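Long-range contact in phosphoheptose isomerase (Neisseria gonorrhoeae, PDB 5I01), which isomerises sedoheptulose 7-phosphate to D-glycero-D-manno-heptose 7-phosphate, the first step of glycero-manno-heptose biosynthesis, as a zinc-dependent homotetramer: residues L50-G55 and D116-I121. The protein carries 1 engineered substitution. Sequence-based numbering, arbitrary orientation.
Sequences LACGNG and DVLVGI
Leu118 pushes its CD1 methyl into the hollow between Leu50 and Cys52, on the sheet face that these three share. With CG anti to the backbone N (chi1 176°), the leucine leans across to its neighbour strand, and CD1 ends 4.2 Å from Leu50 CB and 4.1 Å from Cys52 SG. Gly120, paired with Cys52, adds no bump of its own beside the sulfur. On the other face the relief is lower: the small Ala51 sits beside Val119, CB to CB 4.4 Å, and Ile121 lays its CB and CG1 against the carbonyl oxygen of Cys52. The two strands run parallel, their axes 4.6 Å apart, stitched by four backbone hydrogen bonds, the first from Leu50 N to Val117 O and the last from Ile121 N to Cys52 O (2.8 Å). Gly53, without a side chain, lets Ile121 O come within 3.3 Å of its CA; one residue on, a water replaces the direct bond, accepting from Asn54 N and donating to Ile121 O. In this glycine-rich turn Asn54 and Gly55 probably bind substrate; Asn129 takes a hydrogen bond from the Asn54 side-chain amide, and Gly55, at the N-cap position of helix 56-69, hydrogen-bonds through its backbone N and O to Thr92 and Ser89 of a second subunit. In the parallel sheet of this SIS fold, the pair lies between strands 81-83 and 143-149, with helix 56-69 packed over the Ala51 and Ile121 side and Phe104 against Cys52 on the other.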
loop_
_atom_site.group_PDB
_atom_site.type_symbol
_atom_site.label_atom_id
_atom_site.label_comp_id
_atom_site.label_asym_id
_atom_site.label_seq_id
_atom_site.Cartn_x
_atom_site.Cartn_y
_atom_site.Cartn_z
ATOM N N LEU A 50 -16.819 0.342 4.381
ATOM C CA LEU A 50 -15.508 -0.260 4.604
ATOM C C LEU A 50 -15.439 -1.581 3.842
ATOM O O LEU A 50 -16.407 -2.339 3.854
ATOM C CB LEU A 50 -15.289 -0.505 6.092
ATOM C CG LEU A 50 -15.588 0.677 7.014
ATOM C CD1 LEU A 50 -15.239 0.296 8.450
ATOM C CD2 LEU A 50 -14.821 1.921 6.586
ATOM N N ALA A 51 -14.310 -1.848 3.182
ATOM C CA ALA A 51 -14.101 -3.104 2.451
ATOM C C ALA A 51 -12.872 -3.818 2.985
ATOM O O ALA A 51 -11.889 -3.168 3.340
ATOM C CB ALA A 51 -13.949 -2.840 0.969
ATOM N N CYS A 52 -12.933 -5.147 3.058
ATOM C CA CYS A 52 -11.763 -5.942 3.419
ATOM C C CYS A 52 -11.766 -7.349 2.799
ATOM O O CYS A 52 -12.814 -7.868 2.393
ATOM C CB CYS A 52 -11.642 -6.043 4.936
ATOM S SG CYS A 52 -12.838 -7.155 5.697
ATOM N N GLY A 53 -10.579 -7.955 2.761
ATOM C CA GLY A 53 -10.381 -9.273 2.171
ATOM C C GLY A 53 -8.904 -9.615 2.100
ATOM O O GLY A 53 -8.072 -8.737 2.346
ATOM N N ASN A 54 -8.588 -10.878 1.782
ATOM C CA ASN A 54 -7.191 -11.361 1.668
ATOM C C ASN A 54 -6.782 -11.728 0.241
ATOM O O ASN A 54 -7.609 -12.186 -0.547
ATOM C CB ASN A 54 -6.974 -12.604 2.555
ATOM C CG ASN A 54 -7.146 -12.307 4.035
ATOM O OD1 ASN A 54 -6.463 -11.447 4.587
ATOM N ND2 ASN A 54 -8.057 -13.017 4.680
ATOM N N GLY A 55 -5.498 -11.559 -0.079
ATOM C CA GLY A 55 -4.945 -12.007 -1.366
ATOM C C GLY A 55 -5.531 -11.266 -2.549
ATOM O O GLY A 55 -5.496 -10.035 -2.604
ATOM N N ASP A 116 -23.048 2.424 8.858
ATOM C CA ASP A 116 -22.019 2.161 7.836
ATOM C C ASP A 116 -22.145 0.735 7.307
ATOM O O ASP A 116 -22.943 -0.060 7.810
ATOM C CB ASP A 116 -20.597 2.353 8.395
ATOM C CG ASP A 116 -20.242 3.805 8.661
ATOM O OD1 ASP A 116 -20.876 4.710 8.077
ATOM O OD2 ASP A 116 -19.299 4.035 9.453
ATOM N N VAL A 117 -21.364 0.417 6.283
ATOM C CA VAL A 117 -21.440 -0.877 5.632
ATOM C C VAL A 117 -20.051 -1.494 5.512
ATOM O O VAL A 117 -19.125 -0.838 5.062
ATOM C CB VAL A 117 -22.125 -0.753 4.259
ATOM C CG1 VAL A 117 -21.939 -2.008 3.421
ATOM C CG2 VAL A 117 -23.603 -0.467 4.461
ATOM N N LEU A 118 -19.929 -2.743 5.957
ATOM C CA LEU A 118 -18.750 -3.543 5.754
ATOM C C LEU A 118 -19.007 -4.485 4.598
ATOM O O LEU A 118 -19.985 -5.249 4.614
ATOM C CB LEU A 118 -18.423 -4.357 7.001
ATOM C CG LEU A 118 -17.238 -5.337 6.930
ATOM C CD1 LEU A 118 -15.950 -4.597 6.630
ATOM C CD2 LEU A 118 -17.087 -6.138 8.210
ATOM N N VAL A 119 -18.116 -4.438 3.611
ATOM C CA VAL A 119 -18.082 -5.403 2.533
ATOM C C VAL A 119 -16.933 -6.333 2.819
ATOM O O VAL A 119 -15.787 -5.960 2.638
ATOM C CB VAL A 119 -17.895 -4.728 1.163
ATOM C CG1 VAL A 119 -17.756 -5.769 0.055
ATOM C CG2 VAL A 119 -19.059 -3.780 0.885
ATOM N N GLY A 120 -17.239 -7.544 3.271
ATOM C CA GLY A 120 -16.215 -8.540 3.581
ATOM C C GLY A 120 -16.082 -9.492 2.417
ATOM O O GLY A 120 -17.070 -10.071 1.994
ATOM N N ILE A 121 -14.865 -9.658 1.904
ATOM C CA ILE A 121 -14.633 -10.490 0.725
ATOM C C ILE A 121 -13.783 -11.687 1.133
ATOM O O ILE A 121 -12.739 -11.525 1.777
ATOM C CB ILE A 121 -13.962 -9.712 -0.427
ATOM C CG1 ILE A 121 -14.705 -8.395 -0.692
ATOM C CG2 ILE A 121 -13.950 -10.550 -1.712
ATOM C CD1 ILE A 121 -13.974 -7.431 -1.596
HETATM O O HOH W 1 -10.276 -13.125 1.951
#